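PDB 4QRL: hypothetical protein from Bacteroides uniformis ATCC 8492, which is of unknown function but has a lipocalin-like beta barrel, a fold whose relatives often bind small hydrophobic molecules. Local coordinates for residues W13-Y18 / V31-Q36; A42-K47 / T81-P86; T91-D96 / R103-G108; S66-P71 / E87-F92. One frame throughout, in Å; residues are numbered along the deposited sequence.

Interaction 1: W13-Y18 / V31-Q36; sequences WQLRQY and VFYNFQ
Trp-13 and Tyr-33 pair backbone to backbone in a buried antiparallel contact between strands 11-19 and 25-36, the first two strands of the barrel. Trp-13 N donates to Tyr-33 O at 2.8 Å and Tyr-33 N returns the bond to Trp-13 O, so the pair is closed by two hydrogen bonds. On the face carrying Trp-13, Leu-15, Val-31 and Tyr-33 the side chains point into the barrel, where Tyr-33 meets Phe-113 and Phe-40. The indole crosses Phe-35 at about a right angle, its CD1 meeting the edge of the phenyl ring 3.4 Å from Phe-35 CD2, while Trp-13 NE1 is held by Leu-9 O. In the conformer described, Leu-15 CD1 runs beside the Tyr-33 ring, 4.2 Å from Tyr-33 CZ, and a water joins Tyr-33 OH to Tyr-18 OH. On the other face Gln-14 and Phe-32 form a non-hydrogen-bonded pair. With CG opposite the backbone N (chi1 177°) and the chain extended, Gln-14 lies alongside Phe-32, its amide plane 12° from the ring plane and its CG 3.7 Å from Phe-32 CE2; its OE1 accepts from Arg-114 NE. A serine in place of Phe-32 would probably leave the Gln-14 chain without its flat neighbour and more able to turn. Here the two strands form the first beta hairpin of an up-and-down calycin barrel.

Interaction 2: A42-K47 / T81-P86; sequences AICLLK and TYFGWP
A sulfur-aromatic contact is the centre of this meeting between the inward side of strand 39-45 and the segment that leaves helix 79-82, at the barrel wall. Cys-44 lies over one face of Tyr-82: its CB stands 3.6 Å from the ring centroid, only 8° off the ring normal, and its SG comes within 3.5 Å of Tyr-82 CG. The thiol is placed there by a chi1 of -58°, which turns SG away from the carbonyl carbon and back along the ring toward its CB end. Thr-81 CG2 sits against the opposite face, nearer the rim. At the ring edge Leu-46 CD2 approaches Tyr-82 OH to 3.5 Å. The next residue, Phe-83, the first to leave helical geometry, presents its far end instead of a face: Phe-83 CZ is 3.4 Å from Ala-42 CB, with the methyl near the ring plane. No hydrogen bond crosses between the two segments, and the contact rests on shape and dispersion. Were Tyr-82 an alanine, Cys-44 would probably lose the ring face it lies on, and a gap would be likely to open beside Leu-46. Around this contact, Tyr-82 also touches Val-31 of strand 25-36 and Phe-54 of strand 51-61, Phe-83 meets Phe-54 edge-to-face, and Phe-83 and Trp-85 both lean on Leu-69 of strand 64-69.

Interaction 3: T91-D96 / R103-G108; sequences TFKVED and RLEYEG
Glu-95 and Arg-103, in the conformer described, form a salt bridge across the hairpin, Arg-103 NE donating to Glu-95 OE1 at 3.0 Å. The carboxylate and guanidinium planes are 1° apart, and the oxygen sits at the guanidinium edge. Arg-103 gets there through an extended chain, its CG opposite the backbone N (chi1 -168°), and a water that donates to Glu-95 OE1 and accepts from Arg-103 NH2 closes the bridge from the side. The other oxygen, Glu-95 OE2, lies against the aliphatic part of Glu-105, 3.3 Å from Glu-105 CG. Glu-95 OE2 is 4.3 Å from Glu-105 OE1, a crowding of negative charge that Arg-103 and Lys-110, which touches both side chains, probably offset; Glu-105 OE2 accepts from Gly-108 N at 2.7 Å. Along the backbone, Lys-93 and Glu-105 exchange two hydrogen bonds, and Arg-103 N donates to Asp-96 O. Arg-103 O takes Glu-95 N at 2.8 Å and, weakly, Asp-96 N. On the barrel side Leu-104 is the hub. Its CB packs 3.8 Å from Phe-92 CD2 and its CD1 lies over one face of that ring, while its CD2 runs beside Val-94 CG2. Tyr-106 CB also lies 3.8 Å from Phe-92 CD2. With Glu-95 and Asp-96 both opposite Arg-103, the arrangement is a classic beta bulge in the antiparallel hairpin formed by strands 89-97 and 101-106 of the barrel.

Interaction 4: S66-P71 / E87-F92; sequences SIILLP and EGKCTF
The Phe-92 ring, reached obliquely by Ile-67 from across the strand pair, has the sulfur of its own-strand neighbour Cys-90 over one face, opposite the face taken by Leu-104, 3.5 Å above the plane and offset toward the rim. Ile-67 CD1 comes within 3.9 Å of Phe-92 CE1, carried there by a CG1 branch that stands opposite the carbonyl carbon (chi1 -53°). Trp-85, from the preceding loop, touches Ile-67, Cys-90 and the Phe-92 ring and so packs against this inward group. Between the strands, Ile-67 and Cys-90 form a hydrogen-bonded antiparallel pair: Ile-67 N reaches Cys-90 O at 2.9 Å and almost straight, 175° at the hydrogen, and Cys-90 N returns to Ile-67 O. Two residues on, Leu-69 N donates to Gly-88 O at 2.7 Å. Gly-88 has positive phi, which favours glycine, and a side chain there would probably press on Leu-69 O, so the bare residue suits the tight entry to strand 89-97. On the outward face the partners are of a different kind. Ser-66 OG and Thr-91 OG1 share a hydrogen bond of 2.7 Å, with the proton on either. Ile-68 and Lys-89 lie side by side, pointing the same way; the extended lysine puts its methylenes along the isoleucine, Lys-89 CE 3.8 Å from Ile-68 CD1, and carries its ammonium beyond. The chemistry is therefore two-sided: carbon and sulfur pack toward the interior, while a hydroxyl pair and a lysine whose aliphatic stem lies along Ile-68 suit the surface, as expected for the wall of a water-soluble barrel.

All four contacts touch one antiparallel sheet of eight strands closed into a barrel; interactions 1, 3 and 4 are strand pairs within it. Interaction 1 joins its first two strands, and interaction 2 sets the segment after helix 79-82 against the third. Interactions 4 and 3 join strand 89-97 to its neighbours 64-69 and 101-106, sharing Thr-91 and Phe-92, with centres about 14 Å apart. Interactions 2 and 3, their centres about 18 Å apart, lie on opposite sides of the chain's centre, yet Trp-85 packs against Phe-92. Interactions 1 and 2 touch through Tyr-33 and Phe-83 and a probable Phe-32 O to Ile-43 N hydrogen bond. Along the chain interaction 1 closes first, while 2 and 4 interleave, tying the helical connection back onto the wall.

Interaction 1: W13-Y18 / V31-Q36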
# COMPACT_ATOMS: atom_id res chain seq x y z
N TRP A 13 5.91 -5.92 3.00
CA TRP A 13 4.59 -6.40 3.32
C TRP A 13 3.85 -6.88 2.10
O TRP A 13 3.74 -6.12 1.12
CB TRP A 13 3.80 -5.23 3.95
CG TRP A 13 4.29 -4.78 5.28
CD1 TRP A 13 5.09 -3.71 5.54
CD2 TRP A 13 3.87 -5.29 6.54
NE1 TRP A 13 5.31 -3.60 6.90
CE2 TRP A 13 4.56 -4.56 7.54
CE3 TRP A 13 3.02 -6.34 6.94
CZ2 TRP A 13 4.36 -4.80 8.91
CZ3 TRP A 13 2.92 -6.65 8.29
CH2 TRP A 13 3.59 -5.90 9.26
N GLN A 14 3.35 -8.10 2.15
CA GLN A 14 2.54 -8.61 1.02
C GLN A 14 1.11 -8.21 1.24
O GLN A 14 0.54 -8.57 2.26
CB GLN A 14 2.64 -10.14 0.92
CG GLN A 14 1.73 -10.68 -0.21
CD GLN A 14 1.71 -12.17 -0.33
OE1 GLN A 14 1.82 -12.89 0.66
NE2 GLN A 14 1.51 -12.67 -1.55
N LEU A 15 0.50 -7.50 0.26
CA LEU A 15 -0.91 -7.14 0.36
C LEU A 15 -1.69 -8.40 -0.05
O LEU A 15 -1.64 -8.83 -1.20
CB LEU A 15 -1.26 -5.92 -0.52
CG LEU A 15 -2.51 -5.08 -0.11
CD1 LEU A 15 -2.50 -3.71 -0.82
CD2 LEU A 15 -3.81 -5.80 -0.44
N ARG A 16 -2.29 -9.05 0.94
CA ARG A 16 -2.99 -10.32 0.75
C ARG A 16 -4.40 -10.18 0.28
O ARG A 16 -4.93 -11.09 -0.38
CB ARG A 16 -3.06 -11.06 2.12
CG ARG A 16 -1.74 -11.50 2.67
CD ARG A 16 -1.99 -12.19 3.99
NE ARG A 16 -2.64 -13.49 3.83
CZ ARG A 16 -2.82 -14.36 4.81
NH1 ARG A 16 -2.40 -14.08 6.04
NH2 ARG A 16 -3.43 -15.51 4.58
N GLN A 17 -5.09 -9.16 0.77
CA GLN A 17 -6.51 -9.05 0.50
C GLN A 17 -7.02 -7.63 0.61
O GLN A 17 -6.48 -6.84 1.37
CB GLN A 17 -7.25 -9.92 1.56
CG GLN A 17 -8.73 -10.14 1.32
CD GLN A 17 -9.37 -10.81 2.52
OE1 GLN A 17 -9.19 -10.39 3.65
NE2 GLN A 17 -10.09 -11.88 2.28
N TYR A 18 -8.08 -7.31 -0.17
CA TYR A 18 -8.83 -6.08 -0.01
C TYR A 18 -10.16 -6.44 0.57
O TYR A 18 -10.79 -7.40 0.12
CB TYR A 18 -9.04 -5.30 -1.31
CG TYR A 18 -7.84 -4.53 -1.81
CD1 TYR A 18 -7.39 -3.39 -1.15
CD2 TYR A 18 -7.23 -4.87 -3.02
CE1 TYR A 18 -6.31 -2.66 -1.63
CE2 TYR A 18 -6.15 -4.14 -3.51
CZ TYR A 18 -5.69 -3.05 -2.80
OH TYR A 18 -4.64 -2.32 -3.30
N VAL A 31 1.03 -7.55 -5.03
CA VAL A 31 1.40 -6.21 -4.56
C VAL A 31 2.15 -6.31 -3.25
O VAL A 31 1.71 -7.04 -2.34
CB VAL A 31 0.17 -5.28 -4.41
CG1 VAL A 31 0.58 -3.90 -3.92
CG2 VAL A 31 -0.61 -5.18 -5.73
N PHE A 32 3.26 -5.58 -3.15
CA PHE A 32 4.15 -5.60 -1.98
C PHE A 32 4.49 -4.19 -1.60
O PHE A 32 4.96 -3.43 -2.47
CB PHE A 32 5.43 -6.41 -2.30
CG PHE A 32 5.16 -7.85 -2.67
CD1 PHE A 32 4.70 -8.19 -3.94
CD2 PHE A 32 5.22 -8.85 -1.70
CE1 PHE A 32 4.38 -9.51 -4.26
CE2 PHE A 32 4.91 -10.18 -2.03
CZ PHE A 32 4.50 -10.50 -3.31
N TYR A 33 4.22 -3.80 -0.34
CA TYR A 33 4.56 -2.43 0.13
C TYR A 33 5.81 -2.50 0.97
O TYR A 33 5.99 -3.45 1.71
CB TYR A 33 3.43 -1.80 0.98
CG TYR A 33 2.22 -1.24 0.28
CD1 TYR A 33 1.92 -1.58 -1.04
CD2 TYR A 33 1.29 -0.45 0.97
CE1 TYR A 33 0.79 -1.07 -1.67
CE2 TYR A 33 0.14 0.01 0.36
CZ TYR A 33 -0.12 -0.30 -0.96
OH TYR A 33 -1.24 0.20 -1.58
N ASN A 34 6.65 -1.48 0.89
CA ASN A 34 7.88 -1.47 1.66
C ASN A 34 8.02 -0.13 2.34
O ASN A 34 7.77 0.92 1.73
CB ASN A 34 9.05 -1.75 0.70
CG ASN A 34 10.33 -2.01 1.40
OD1 ASN A 34 11.15 -1.10 1.63
ND2 ASN A 34 10.54 -3.26 1.74
N PHE A 35 8.33 -0.18 3.64
CA PHE A 35 8.50 1.01 4.48
C PHE A 35 9.91 1.02 5.04
O PHE A 35 10.30 0.09 5.76
CB PHE A 35 7.46 1.02 5.63
CG PHE A 35 6.02 0.93 5.18
CD1 PHE A 35 5.30 2.08 4.88
CD2 PHE A 35 5.36 -0.30 5.12
CE1 PHE A 35 3.96 2.00 4.46
CE2 PHE A 35 4.04 -0.38 4.66
CZ PHE A 35 3.32 0.77 4.40
N GLN A 36 10.70 2.07 4.74
CA GLN A 36 12.04 2.12 5.32
C GLN A 36 12.41 3.56 5.71
O GLN A 36 12.80 4.33 4.84
CB GLN A 36 13.10 1.54 4.36
CG GLN A 36 13.07 0.00 4.17
CD GLN A 36 13.48 -0.83 5.37
OE1 GLN A 36 14.04 -0.34 6.36
NE2 GLN A 36 13.25 -2.13 5.29
O HOH W 1 0.36 -9.44 -2.81
O HOH W 2 -2.15 -0.87 -3.84

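Interaction 2: A42-K47 / T81-P86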
# COMPACT_ATOMS: atom_id res chain seq x y z
N ALA A 42 6.42 0.39 -3.59
CA ALA A 42 5.48 -0.71 -3.84
C ALA A 42 5.89 -1.45 -5.09
O ALA A 42 6.10 -0.83 -6.13
CB ALA A 42 4.05 -0.20 -3.96
N ILE A 43 6.10 -2.75 -4.96
CA ILE A 43 6.45 -3.61 -6.07
C ILE A 43 5.16 -4.27 -6.51
O ILE A 43 4.47 -4.87 -5.70
CB ILE A 43 7.54 -4.66 -5.70
CG1 ILE A 43 8.91 -4.01 -5.40
CG2 ILE A 43 7.65 -5.74 -6.78
CD1 ILE A 43 9.91 -4.96 -4.65
N CYS A 44 4.85 -4.14 -7.80
CA CYS A 44 3.68 -4.74 -8.39
C CYS A 44 4.10 -5.70 -9.50
O CYS A 44 4.80 -5.29 -10.43
CB CYS A 44 2.74 -3.66 -8.89
SG CYS A 44 2.23 -2.51 -7.61
N LEU A 45 3.68 -6.96 -9.37
CA LEU A 45 4.00 -8.03 -10.31
C LEU A 45 2.95 -8.08 -11.40
O LEU A 45 1.78 -8.36 -11.13
CB LEU A 45 4.14 -9.39 -9.58
CG LEU A 45 5.14 -9.44 -8.42
CD1 LEU A 45 5.04 -10.77 -7.70
CD2 LEU A 45 6.57 -9.21 -8.91
N LEU A 46 3.37 -7.77 -12.63
CA LEU A 46 2.47 -7.74 -13.76
C LEU A 46 2.20 -9.16 -14.28
O LEU A 46 3.04 -10.06 -14.15
CB LEU A 46 3.05 -6.84 -14.88
CG LEU A 46 3.42 -5.39 -14.51
CD1 LEU A 46 4.24 -4.73 -15.61
CD2 LEU A 46 2.20 -4.55 -14.22
N LYS A 47 1.04 -9.34 -14.93
CA LYS A 47 0.68 -10.63 -15.54
C LYS A 47 1.78 -11.08 -16.51
O LYS A 47 2.11 -12.27 -16.55
CB LYS A 47 -0.68 -10.53 -16.28
CG LYS A 47 -1.81 -9.96 -15.42
CD LYS A 47 -3.20 -10.10 -16.04
CE LYS A 47 -4.25 -9.62 -15.07
NZ LYS A 47 -5.63 -9.86 -15.55
N THR A 81 -4.04 1.16 -11.98
CA THR A 81 -4.24 -0.25 -11.76
C THR A 81 -4.00 -0.57 -10.28
O THR A 81 -4.71 -1.39 -9.69
CB THR A 81 -3.29 -1.06 -12.66
OG1 THR A 81 -3.51 -0.67 -14.01
CG2 THR A 81 -3.47 -2.56 -12.53
N TYR A 82 -3.00 0.09 -9.69
CA TYR A 82 -2.57 -0.27 -8.34
C TYR A 82 -2.81 0.79 -7.30
O TYR A 82 -2.84 0.45 -6.11
CB TYR A 82 -1.10 -0.65 -8.37
CG TYR A 82 -0.82 -1.86 -9.24
CD1 TYR A 82 -1.21 -3.14 -8.83
CD2 TYR A 82 -0.20 -1.73 -10.47
CE1 TYR A 82 -0.97 -4.25 -9.63
CE2 TYR A 82 0.03 -2.84 -11.29
CZ TYR A 82 -0.34 -4.10 -10.85
OH TYR A 82 -0.12 -5.18 -11.64
N PHE A 83 -2.94 2.06 -7.71
CA PHE A 83 -3.13 3.16 -6.77
C PHE A 83 -4.28 4.06 -7.23
O PHE A 83 -5.39 3.91 -6.71
CB PHE A 83 -1.80 3.93 -6.59
CG PHE A 83 -0.75 3.09 -5.90
CD1 PHE A 83 -0.72 2.97 -4.52
CD2 PHE A 83 0.18 2.36 -6.65
CE1 PHE A 83 0.24 2.17 -3.88
CE2 PHE A 83 1.10 1.52 -6.02
CZ PHE A 83 1.12 1.43 -4.64
N GLY A 84 -4.02 4.96 -8.18
CA GLY A 84 -5.06 5.86 -8.67
C GLY A 84 -5.43 6.94 -7.67
O GLY A 84 -6.49 7.55 -7.79
N TRP A 85 -4.56 7.19 -6.67
CA TRP A 85 -4.83 8.19 -5.64
C TRP A 85 -4.79 9.59 -6.20
O TRP A 85 -3.87 9.90 -6.97
CB TRP A 85 -3.83 8.10 -4.48
CG TRP A 85 -3.74 6.77 -3.79
CD1 TRP A 85 -4.70 5.80 -3.71
CD2 TRP A 85 -2.64 6.30 -3.00
NE1 TRP A 85 -4.24 4.74 -2.98
CE2 TRP A 85 -2.99 5.03 -2.51
CE3 TRP A 85 -1.38 6.84 -2.68
CZ2 TRP A 85 -2.15 4.30 -1.67
CZ3 TRP A 85 -0.54 6.11 -1.84
CH2 TRP A 85 -0.92 4.85 -1.37
N PRO A 86 -5.74 10.47 -5.80
CA PRO A 86 -5.66 11.86 -6.25
C PRO A 86 -4.39 12.53 -5.70
O PRO A 86 -4.04 12.32 -4.54
CB PRO A 86 -6.94 12.50 -5.68
CG PRO A 86 -7.29 11.67 -4.50
CD PRO A 86 -6.86 10.27 -4.85

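Interaction 3: T91-D96 / R103-G108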
# COMPACT_ATOMS: atom_id res chain seq x y z
N THR A 91 -4.19 9.09 2.98
CA THR A 91 -4.03 8.94 4.41
C THR A 91 -4.89 7.78 4.87
O THR A 91 -6.11 7.79 4.72
CB THR A 91 -4.34 10.22 5.17
OG1 THR A 91 -3.38 11.19 4.77
CG2 THR A 91 -4.28 10.00 6.72
N PHE A 92 -4.26 6.78 5.42
CA PHE A 92 -4.92 5.57 5.91
C PHE A 92 -4.99 5.53 7.41
O PHE A 92 -4.08 6.03 8.08
CB PHE A 92 -4.10 4.33 5.46
CG PHE A 92 -4.04 4.06 3.98
CD1 PHE A 92 -3.05 4.65 3.19
CD2 PHE A 92 -4.95 3.20 3.37
CE1 PHE A 92 -2.98 4.38 1.82
CE2 PHE A 92 -4.85 2.91 2.01
CZ PHE A 92 -3.89 3.51 1.24
N LYS A 93 -6.03 4.88 7.94
CA LYS A 93 -6.12 4.55 9.35
C LYS A 93 -5.39 3.23 9.54
O LYS A 93 -5.62 2.30 8.77
CB LYS A 93 -7.58 4.45 9.84
CG LYS A 93 -7.69 4.03 11.31
CD LYS A 93 -8.83 4.72 12.04
CE LYS A 93 -9.17 4.01 13.33
NZ LYS A 93 -10.01 2.81 13.09
N VAL A 94 -4.50 3.15 10.53
CA VAL A 94 -3.81 1.92 10.88
C VAL A 94 -4.71 1.20 11.89
O VAL A 94 -4.75 1.55 13.09
CB VAL A 94 -2.36 2.13 11.38
CG1 VAL A 94 -1.71 0.79 11.75
CG2 VAL A 94 -1.53 2.85 10.33
N GLU A 95 -5.46 0.24 11.39
CA GLU A 95 -6.40 -0.54 12.21
C GLU A 95 -5.66 -1.58 13.01
O GLU A 95 -6.09 -1.97 14.10
CB GLU A 95 -7.47 -1.19 11.32
CG GLU A 95 -8.45 -0.18 10.73
CD GLU A 95 -9.73 -0.77 10.20
OE1 GLU A 95 -9.77 -1.99 9.91
OE2 GLU A 95 -10.70 -0.01 10.05
N ASP A 96 -4.55 -2.07 12.44
CA ASP A 96 -3.74 -3.08 13.12
C ASP A 96 -2.33 -3.02 12.66
O ASP A 96 -2.07 -2.88 11.46
CB ASP A 96 -4.27 -4.51 12.87
CG ASP A 96 -3.42 -5.58 13.54
OD1 ASP A 96 -3.46 -5.68 14.78
OD2 ASP A 96 -2.68 -6.29 12.82
N ARG A 103 -2.99 -3.74 8.88
CA ARG A 103 -4.33 -3.51 8.36
C ARG A 103 -4.53 -2.01 8.22
O ARG A 103 -4.48 -1.26 9.22
CB ARG A 103 -5.37 -4.16 9.30
CG ARG A 103 -6.77 -4.26 8.74
CD ARG A 103 -7.70 -4.70 9.85
NE ARG A 103 -9.07 -4.86 9.40
CZ ARG A 103 -9.60 -6.01 9.00
NH1 ARG A 103 -8.87 -7.12 8.99
NH2 ARG A 103 -10.86 -6.07 8.60
N LEU A 104 -4.72 -1.56 6.97
CA LEU A 104 -4.92 -0.18 6.60
C LEU A 104 -6.36 0.04 6.15
O LEU A 104 -6.95 -0.83 5.52
CB LEU A 104 -3.94 0.24 5.48
CG LEU A 104 -2.44 0.17 5.79
CD1 LEU A 104 -1.61 0.64 4.60
CD2 LEU A 104 -2.08 0.95 7.07
N GLU A 105 -6.94 1.18 6.51
CA GLU A 105 -8.32 1.50 6.15
C GLU A 105 -8.40 2.88 5.54
O GLU A 105 -7.83 3.82 6.08
CB GLU A 105 -9.22 1.37 7.38
CG GLU A 105 -10.71 1.57 7.13
CD GLU A 105 -11.17 3.01 7.20
OE1 GLU A 105 -10.62 3.78 8.03
OE2 GLU A 105 -12.04 3.38 6.39
N TYR A 106 -9.17 3.01 4.45
CA TYR A 106 -9.46 4.27 3.79
C TYR A 106 -10.87 4.20 3.19
O TYR A 106 -11.14 3.36 2.32
CB TYR A 106 -8.43 4.62 2.71
CG TYR A 106 -8.79 5.91 1.99
CD1 TYR A 106 -8.63 7.14 2.61
CD2 TYR A 106 -9.36 5.88 0.72
CE1 TYR A 106 -9.01 8.32 1.98
CE2 TYR A 106 -9.74 7.06 0.08
CZ TYR A 106 -9.56 8.28 0.71
OH TYR A 106 -9.94 9.44 0.09
N GLU A 107 -11.77 5.09 3.68
CA GLU A 107 -13.16 5.23 3.25
C GLU A 107 -13.85 3.84 3.21
O GLU A 107 -14.40 3.47 2.18
CB GLU A 107 -13.25 5.97 1.89
CG GLU A 107 -12.79 7.41 1.98
CD GLU A 107 -13.00 8.29 0.77
OE1 GLU A 107 -13.35 7.77 -0.32
OE2 GLU A 107 -12.84 9.52 0.91
N GLY A 108 -13.76 3.09 4.31
CA GLY A 108 -14.38 1.77 4.47
C GLY A 108 -13.68 0.57 3.83
O GLY A 108 -14.07 -0.58 4.11
O HOH W 3 -12.17 -3.73 10.11

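Interaction 4: S66-P71 / E87-F92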
# COMPACT_ATOMS: atom_id res chain seq x y z
N SER A 66 0.20 8.59 6.27
CA SER A 66 0.00 9.35 5.03
C SER A 66 1.09 8.95 4.03
O SER A 66 2.28 9.12 4.31
CB SER A 66 0.03 10.85 5.29
OG SER A 66 -1.02 11.27 6.13
N ILE A 67 0.68 8.40 2.90
CA ILE A 67 1.62 7.97 1.86
C ILE A 67 1.50 8.94 0.70
O ILE A 67 0.39 9.35 0.32
CB ILE A 67 1.36 6.49 1.43
CG1 ILE A 67 1.35 5.54 2.64
CG2 ILE A 67 2.39 6.03 0.36
CD1 ILE A 67 0.89 4.03 2.31
N ILE A 68 2.65 9.39 0.19
CA ILE A 68 2.66 10.32 -0.95
C ILE A 68 3.64 9.79 -1.99
O ILE A 68 4.83 9.58 -1.69
CB ILE A 68 2.91 11.81 -0.58
CG1 ILE A 68 2.98 12.68 -1.88
CG2 ILE A 68 4.17 11.95 0.30
CD1 ILE A 68 2.99 14.16 -1.73
N LEU A 69 3.13 9.53 -3.19
CA LEU A 69 3.96 9.00 -4.25
C LEU A 69 4.54 10.13 -5.07
O LEU A 69 3.94 11.21 -5.20
CB LEU A 69 3.14 8.07 -5.16
CG LEU A 69 2.57 6.81 -4.47
CD1 LEU A 69 1.70 6.05 -5.40
CD2 LEU A 69 3.68 5.90 -3.95
N LEU A 70 5.72 9.86 -5.64
CA LEU A 70 6.43 10.81 -6.51
C LEU A 70 5.64 11.04 -7.78
O LEU A 70 4.97 10.12 -8.27
CB LEU A 70 7.82 10.26 -6.87
CG LEU A 70 8.82 10.03 -5.74
CD1 LEU A 70 10.03 9.23 -6.28
CD2 LEU A 70 9.32 11.35 -5.21
N PRO A 71 5.80 12.24 -8.40
CA PRO A 71 5.10 12.52 -9.67
C PRO A 71 5.35 11.46 -10.75
O PRO A 71 4.41 11.06 -11.41
CB PRO A 71 5.67 13.88 -10.09
CG PRO A 71 6.02 14.55 -8.80
CD PRO A 71 6.55 13.43 -7.95
N GLU A 87 -3.66 13.22 -6.59
CA GLU A 87 -2.40 13.92 -6.31
C GLU A 87 -1.30 12.97 -5.73
O GLU A 87 -0.35 13.43 -5.09
CB GLU A 87 -2.65 15.12 -5.37
CG GLU A 87 -2.99 16.39 -6.13
CD GLU A 87 -3.66 17.47 -5.31
OE1 GLU A 87 -3.08 17.89 -4.28
OE2 GLU A 87 -4.77 17.90 -5.69
N GLY A 88 -1.45 11.67 -5.96
CA GLY A 88 -0.52 10.66 -5.49
C GLY A 88 -0.51 10.51 -3.98
O GLY A 88 0.46 10.01 -3.44
N LYS A 89 -1.59 10.91 -3.30
CA LYS A 89 -1.63 10.90 -1.83
C LYS A 89 -2.80 10.14 -1.26
O LYS A 89 -3.91 10.24 -1.79
CB LYS A 89 -1.73 12.34 -1.29
CG LYS A 89 -0.78 13.39 -1.83
CD LYS A 89 -1.07 14.72 -1.13
CE LYS A 89 -0.35 15.88 -1.75
NZ LYS A 89 -0.59 17.15 -1.01
N CYS A 90 -2.59 9.47 -0.13
CA CYS A 90 -3.65 8.81 0.63
C CYS A 90 -3.26 8.69 2.10
O CYS A 90 -2.18 8.18 2.42
CB CYS A 90 -4.01 7.45 0.04
SG CYS A 90 -5.45 6.67 0.85
N THR A 91 -4.19 9.09 2.98
CA THR A 91 -4.03 8.94 4.41
C THR A 91 -4.89 7.78 4.87
O THR A 91 -6.11 7.79 4.72
CB THR A 91 -4.34 10.22 5.17
OG1 THR A 91 -3.38 11.19 4.77
CG2 THR A 91 -4.28 10.00 6.72
N PHE A 92 -4.26 6.78 5.42
CA PHE A 92 -4.92 5.57 5.91
C PHE A 92 -4.99 5.53 7.41
O PHE A 92 -4.08 6.03 8.08
CB PHE A 92 -4.10 4.33 5.46
CG PHE A 92 -4.04 4.06 3.98
CD1 PHE A 92 -3.05 4.65 3.19
CD2 PHE A 92 -4.95 3.20 3.37
CE1 PHE A 92 -2.98 4.38 1.82
CE2 PHE A 92 -4.85 2.91 2.01
CZ PHE A 92 -3.89 3.51 1.24